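Local coordinates for galactan 1,3-beta-galactosidase (Phanerochaete chrysosporium, PDB 7BYS), which probably hydrolyses beta-1,3-galactan chains from their ends, as an exo-acting family 43 glycoside hydrolase that also carries a calcium-containing carbohydrate-binding module, at residues G325-A331 and L421-I425; A235-Y240 and N390-S394. All coordinates share one frame; numbering follows the deposited sequence. Where two conformers were deposited one is given.

Contact 1 (G325-A331 and L421-I425). With CA (calcium ion), chain F.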
loop_
_atom_site.group_PDB
_atom_site.type_symbol
_atom_site.label_atom_id
_atom_site.label_comp_id
_atom_site.label_asym_id
_atom_site.label_seq_id
_atom_site.Cartn_x
_atom_site.Cartn_y
_atom_site.Cartn_z
ATOM N N GLY A 325 -17.246 17.621 -3.024
ATOM C CA GLY A 325 -16.362 16.488 -3.199
ATOM C C GLY A 325 -16.905 15.363 -4.047
ATOM O O GLY A 325 -16.196 14.376 -4.274
ATOM N N PHE A 326 -18.138 15.497 -4.542
ATOM C CA PHE A 326 -18.830 14.459 -5.301
ATOM C C PHE A 326 -18.792 14.737 -6.794
ATOM O O PHE A 326 -18.972 15.879 -7.232
ATOM C CB PHE A 326 -20.317 14.409 -4.929
ATOM C CG PHE A 326 -20.590 14.180 -3.482
ATOM C CD1 PHE A 326 -19.841 13.288 -2.744
ATOM C CD2 PHE A 326 -21.639 14.838 -2.866
ATOM C CE1 PHE A 326 -20.114 13.077 -1.401
ATOM C CE2 PHE A 326 -21.916 14.631 -1.530
ATOM C CZ PHE A 326 -21.155 13.754 -0.796
ATOM N N SER A 327 -18.647 13.673 -7.576
ATOM C CA SER A 327 -18.837 13.781 -9.011
ATOM C C SER A 327 -20.282 14.186 -9.288
ATOM O O SER A 327 -21.223 13.680 -8.660
ATOM C CB SER A 327 -18.537 12.423 -9.650
ATOM O OG SER A 327 -18.831 12.455 -11.033
ATOM N N GLY A 328 -20.463 15.128 -10.214
ATOM C CA GLY A 328 -21.772 15.686 -10.461
ATOM C C GLY A 328 -22.296 16.552 -9.342
ATOM O O GLY A 328 -23.435 17.029 -9.430
ATOM N N GLY A 329 -21.501 16.787 -8.300
ATOM C CA GLY A 329 -21.933 17.581 -7.175
ATOM C C GLY A 329 -22.941 16.906 -6.278
ATOM O O GLY A 329 -23.470 17.554 -5.375
ATOM N N LYS A 330 -23.222 15.619 -6.493
ATOM C CA LYS A 330 -24.310 14.950 -5.791
ATOM C C LYS A 330 -23.930 13.512 -5.467
ATOM O O LYS A 330 -23.107 12.899 -6.150
ATOM C CB LYS A 330 -25.599 14.947 -6.627
ATOM C CG LYS A 330 -26.141 16.345 -6.893
ATOM C CD LYS A 330 -27.451 16.323 -7.647
ATOM C CE LYS A 330 -27.910 17.749 -7.916
ATOM N NZ LYS A 330 -27.508 18.678 -6.817
ATOM N N ALA A 331 -24.543 12.983 -4.411
ATOM C CA ALA A 331 -24.388 11.591 -4.024
ATOM C C ALA A 331 -25.724 11.118 -3.470
ATOM O O ALA A 331 -26.646 11.911 -3.269
ATOM C CB ALA A 331 -23.273 11.414 -2.980
ATOM N N LEU A 421 -23.055 7.131 -1.471
ATOM C CA LEU A 421 -22.554 6.629 -2.748
ATOM C C LEU A 421 -22.565 7.739 -3.791
ATOM O O LEU A 421 -23.618 8.310 -4.091
ATOM C CB LEU A 421 -23.390 5.439 -3.218
ATOM C CG LEU A 421 -22.819 4.667 -4.415
ATOM C CD1 LEU A 421 -21.511 3.937 -4.067
ATOM C CD2 LEU A 421 -23.851 3.672 -4.942
ATOM N N ASP A 422 -21.388 8.038 -4.347
ATOM C CA ASP A 422 -21.204 9.099 -5.327
ATOM C C ASP A 422 -21.453 8.597 -6.743
ATOM O O ASP A 422 -22.248 9.188 -7.482
ATOM C CB ASP A 422 -19.768 9.637 -5.207
ATOM C CG ASP A 422 -19.484 10.791 -6.133
ATOM O OD1 ASP A 422 -20.401 11.283 -6.811
ATOM O OD2 ASP A 422 -18.310 11.221 -6.183
ATOM N N LYS A 423 -20.763 7.532 -7.133
ATOM C CA LYS A 423 -20.872 6.956 -8.467
ATOM C C LYS A 423 -20.205 5.592 -8.424
ATOM O O LYS A 423 -19.570 5.220 -7.430
ATOM C CB LYS A 423 -20.195 7.835 -9.533
ATOM C CG LYS A 423 -18.693 8.052 -9.331
ATOM C CD LYS A 423 -18.077 8.687 -10.570
ATOM C CE LYS A 423 -16.565 8.706 -10.484
ATOM N NZ LYS A 423 -15.980 9.040 -11.819
ATOM N N ILE A 424 -20.359 4.844 -9.516
ATOM C CA ILE A 424 -19.628 3.605 -9.734
ATOM C C ILE A 424 -18.948 3.695 -11.092
ATOM O O ILE A 424 -19.401 4.416 -11.984
ATOM C CB ILE A 424 -20.507 2.329 -9.623
ATOM C CG1 ILE A 424 -21.478 2.200 -10.814
ATOM C CG2 ILE A 424 -21.262 2.305 -8.297
ATOM C CD1 ILE A 424 -22.266 0.896 -10.822
ATOM N N ILE A 425 -17.839 2.983 -11.237
ATOM C CA ILE A 425 -17.177 2.821 -12.527
ATOM C C ILE A 425 -17.065 1.333 -12.801
ATOM O O ILE A 425 -16.514 0.581 -11.985
ATOM C CB ILE A 425 -15.798 3.498 -12.593
ATOM C CG1 ILE A 425 -15.891 4.968 -12.173
ATOM C CG2 ILE A 425 -15.235 3.363 -14.006
ATOM C CD1 ILE A 425 -14.546 5.731 -12.242
HETATM CA CA CA F . -22.347 11.678 -8.004
HETATM O O HOH W 1 -15.790 12.333 -6.239
HETATM O O HOH W 2 -16.692 11.850 -12.520
#

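Contact 2 (A235-Y240 and N390-S394)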
loop_
_atom_site.group_PDB
_atom_site.type_symbol
_atom_site.label_atom_id
_atom_site.label_comp_id
_atom_site.label_asym_id
_atom_site.label_seq_id
_atom_site.Cartn_x
_atom_site.Cartn_y
_atom_site.Cartn_z
ATOM N N ALA A 235 -6.672 15.686 0.580
ATOM C CA ALA A 235 -7.854 15.262 1.320
ATOM C C ALA A 235 -8.007 13.744 1.329
ATOM O O ALA A 235 -8.602 13.187 2.257
ATOM C CB ALA A 235 -9.111 15.935 0.755
ATOM N N THR A 236 -7.467 13.059 0.318
ATOM C CA THR A 236 -7.639 11.612 0.243
ATOM C C THR A 236 -6.691 10.838 1.148
ATOM O O THR A 236 -6.842 9.619 1.255
ATOM C CB THR A 236 -7.458 11.074 -1.186
ATOM O OG1 THR A 236 -6.079 11.133 -1.563
ATOM C CG2 THR A 236 -8.310 11.837 -2.197
ATOM N N ARG A 237 -5.708 11.500 1.760
ATOM C CA ARG A 237 -4.745 10.831 2.632
ATOM C C ARG A 237 -4.053 9.691 1.884
ATOM O O ARG A 237 -4.061 8.529 2.302
ATOM C CB ARG A 237 -5.405 10.359 3.928
ATOM C CG ARG A 237 -6.243 11.446 4.599
ATOM C CD ARG A 237 -6.973 10.942 5.836
ATOM N NE ARG A 237 -7.938 9.907 5.484
ATOM C CZ ARG A 237 -8.531 9.103 6.361
ATOM N NH1 ARG A 237 -8.265 9.200 7.662
ATOM N NH2 ARG A 237 -9.376 8.171 5.928
ATOM N N THR A 238 -3.447 10.062 0.750
ATOM C CA THR A 238 -2.786 9.116 -0.150
ATOM C C THR A 238 -3.755 8.038 -0.616
ATOM O O THR A 238 -3.415 6.854 -0.690
ATOM C CB THR A 238 -1.499 8.524 0.437
ATOM O OG1 THR A 238 -0.830 9.516 1.222
ATOM C CG2 THR A 238 -0.545 8.118 -0.681
ATOM N N TRP A 239 -4.974 8.455 -0.962
ATOM C CA TRP A 239 -6.010 7.501 -1.356
ATOM C C TRP A 239 -6.161 6.411 -0.297
ATOM O O TRP A 239 -6.301 5.223 -0.602
ATOM C CB TRP A 239 -5.735 6.924 -2.752
ATOM C CG TRP A 239 -5.788 7.978 -3.827
ATOM C CD1 TRP A 239 -4.731 8.522 -4.494
ATOM C CD2 TRP A 239 -6.960 8.648 -4.313
ATOM N NE1 TRP A 239 -5.174 9.468 -5.383
ATOM C CE2 TRP A 239 -6.539 9.557 -5.303
ATOM C CE3 TRP A 239 -8.327 8.536 -4.034
ATOM C CZ2 TRP A 239 -7.431 10.377 -6.003
ATOM C CZ3 TRP A 239 -9.218 9.344 -4.738
ATOM C CH2 TRP A 239 -8.764 10.247 -5.711
ATOM N N TYR A 240 -6.130 6.839 0.967
ATOM C CA TYR A 240 -6.151 5.960 2.140
ATOM C C TYR A 240 -5.072 4.870 2.059
ATOM O O TYR A 240 -5.342 3.681 1.847
ATOM C CB TYR A 240 -7.549 5.380 2.384
ATOM C CG TYR A 240 -7.794 4.915 3.803
ATOM C CD1 TYR A 240 -6.787 4.345 4.585
ATOM C CD2 TYR A 240 -9.055 5.049 4.365
ATOM C CE1 TYR A 240 -7.044 3.924 5.903
ATOM C CE2 TYR A 240 -9.312 4.651 5.642
ATOM C CZ TYR A 240 -8.329 4.088 6.405
ATOM O OH TYR A 240 -8.644 3.713 7.678
ATOM N N ASN A 390 -17.291 14.928 2.882
ATOM C CA ASN A 390 -17.124 15.519 1.561
ATOM C C ASN A 390 -15.878 15.010 0.841
ATOM O O ASN A 390 -15.435 15.632 -0.121
ATOM C CB ASN A 390 -17.100 17.046 1.673
ATOM C CG ASN A 390 -17.427 17.746 0.365
ATOM O OD1 ASN A 390 -18.265 17.288 -0.410
ATOM N ND2 ASN A 390 -16.761 18.873 0.121
ATOM N N VAL A 391 -15.311 13.891 1.284
ATOM C CA VAL A 391 -14.108 13.316 0.685
ATOM C C VAL A 391 -14.474 11.941 0.148
ATOM O O VAL A 391 -14.919 11.074 0.909
ATOM C CB VAL A 391 -12.976 13.195 1.716
ATOM C CG1 VAL A 391 -11.734 12.602 1.067
ATOM C CG2 VAL A 391 -12.682 14.555 2.350
ATOM N N VAL A 392 -14.243 11.724 -1.142
ATOM C CA VAL A 392 -14.621 10.487 -1.823
ATOM C C VAL A 392 -13.364 9.665 -2.089
ATOM O O VAL A 392 -12.344 10.200 -2.551
ATOM C CB VAL A 392 -15.384 10.793 -3.123
ATOM C CG1 VAL A 392 -15.559 9.522 -3.980
ATOM C CG2 VAL A 392 -16.729 11.421 -2.776
ATOM N N ILE A 393 -13.422 8.375 -1.758
ATOM C CA ILE A 393 -12.456 7.392 -2.227
ATOM C C ILE A 393 -13.228 6.244 -2.860
ATOM O O ILE A 393 -14.454 6.222 -2.832
ATOM C CB ILE A 393 -11.506 6.902 -1.115
ATOM C CG1 ILE A 393 -12.286 6.183 -0.012
ATOM C CG2 ILE A 393 -10.651 8.065 -0.558
ATOM C CD1 ILE A 393 -11.412 5.463 1.021
ATOM N N SER A 394 -12.512 5.279 -3.430
ATOM C CA SER A 394 -13.178 4.152 -4.070
ATOM C C SER A 394 -12.656 2.827 -3.539
ATOM O O SER A 394 -11.486 2.706 -3.167
ATOM C CB SER A 394 -13.050 4.207 -5.599
ATOM O OG SER A 394 -11.704 3.959 -5.990
#

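Contact 1 (G325-A331 and L421-I425)
Asp-422 and Ser-327 meet around a calcium ion that both ligate. Asp-422 binds it twice, through OD1 at 2.3 Å from the calcium and through its own backbone O, while the other segment supplies two carbonyls, Ser-327 O and Lys-330 O, the latter 2.4 Å from the metal. Glu-308 and Glu-310 complete the shell. The second carboxylate oxygen turns to the loop: Ser-327 N donates to Asp-422 OD2 over 2.8 Å, nearly straight at 167° and on the syn lone pair. With CG anti to the backbone N (chi1 -177°), the carboxylate extends to the loop and the metal together. A water also donates to Asp-422 OD2 and to Gly-325 O, so the oxygen not bound to metal takes at least two bonds.

Further out, a second water joins Ser-327 OG to Lys-423 NZ, and Ala-331 CB sits over the centre of the Phe-326 ring, 3.6 Å above its plane. Gly-329 N bonds to Phe-326 O within the loop. Strand 420-426 carries a classic beta bulge, Asp-422 and Lys-423 standing opposite the single residue Tyr-358. Three backbone carbonyls and three acidic side chains thus make the calcium site of the CBM35-like beta-sandwich module.

Contact 2 (A235-Y240 and N390-S394)
Val-391 meets Ala-235 through both of its methyl branches. CG1, anti to the backbone N (chi1 -180°), approaches the carbonyl, with Val-391 CG1 3.4 Å from Ala-235 O; the other branch lies against the alanine methyl, Val-391 CG2 being 4.1 Å from Ala-235 CB. Val-391 O is held separately by the hydroxyl of Ser-386.

At Val-392 the side chain points away from 235-240, and the backbone makes the contact instead: Val-392 O lies 3.9 Å from Trp-239 CZ3, oblique to the indole.

Ile-393 turns back toward the left-handed helical turn 237-240 and buries the most surface of any residue here. Its two branches diverge. CG2 reaches the indole, with Ile-393 CG2 4.2 Å from Trp-239 CE3, and also approaches Thr-236 CB. CG1 lies between the backbone N and the carbonyl carbon (chi1 63°), which carries CD1 to Tyr-240, where Ile-393 CD1 is 4.1 Å from Tyr-240 CB and meets the ring at its edge, near the ring plane. The phenol end leads elsewhere, to a hydrogen bond with Asp-385, which also forms a salt bridge with Arg-237.

An ST motif braces the turn: Trp-239 N donates to Thr-236 OG1 over 3.0 Å at 156°, and that hydroxyl also bonds to Pro-233 O. Thr-236 OG1 stands above one indole face, offset toward the rim. Between the two segments there is only van der Waals contact of side chains and carbonyls; Asp-385 adds polar links across the same interdomain interface, where the family 43 catalytic domain meets the start of outermost strand 392-402 of the carbohydrate-binding beta-sandwich and the residue leading into it.

How the contacts relate
The centres of the two contacts lie about 13 Å apart, and both reach one antiparallel sheet of the binding module, ordered 305-308, 420-426, 352-360, 392-402. Contact 1 uses strand 420-426, whereas contact 2 uses the outermost strand 392-402, with 352-360 between them. Along the chain the segments alternate: 235-240, 325-331, 390-394, 421-425. Direct contacts bridge the two sites: Gly-325 N lies 2.8 Å from Asn-390 OD1, a probable hydrogen bond, and Val-392 CG2 packs 3.6 Å from Phe-326 CD1. Thus 390-394 faces the catalytic domain on one side and the calcium-site loop on another, placing the metal site close behind the domain interface.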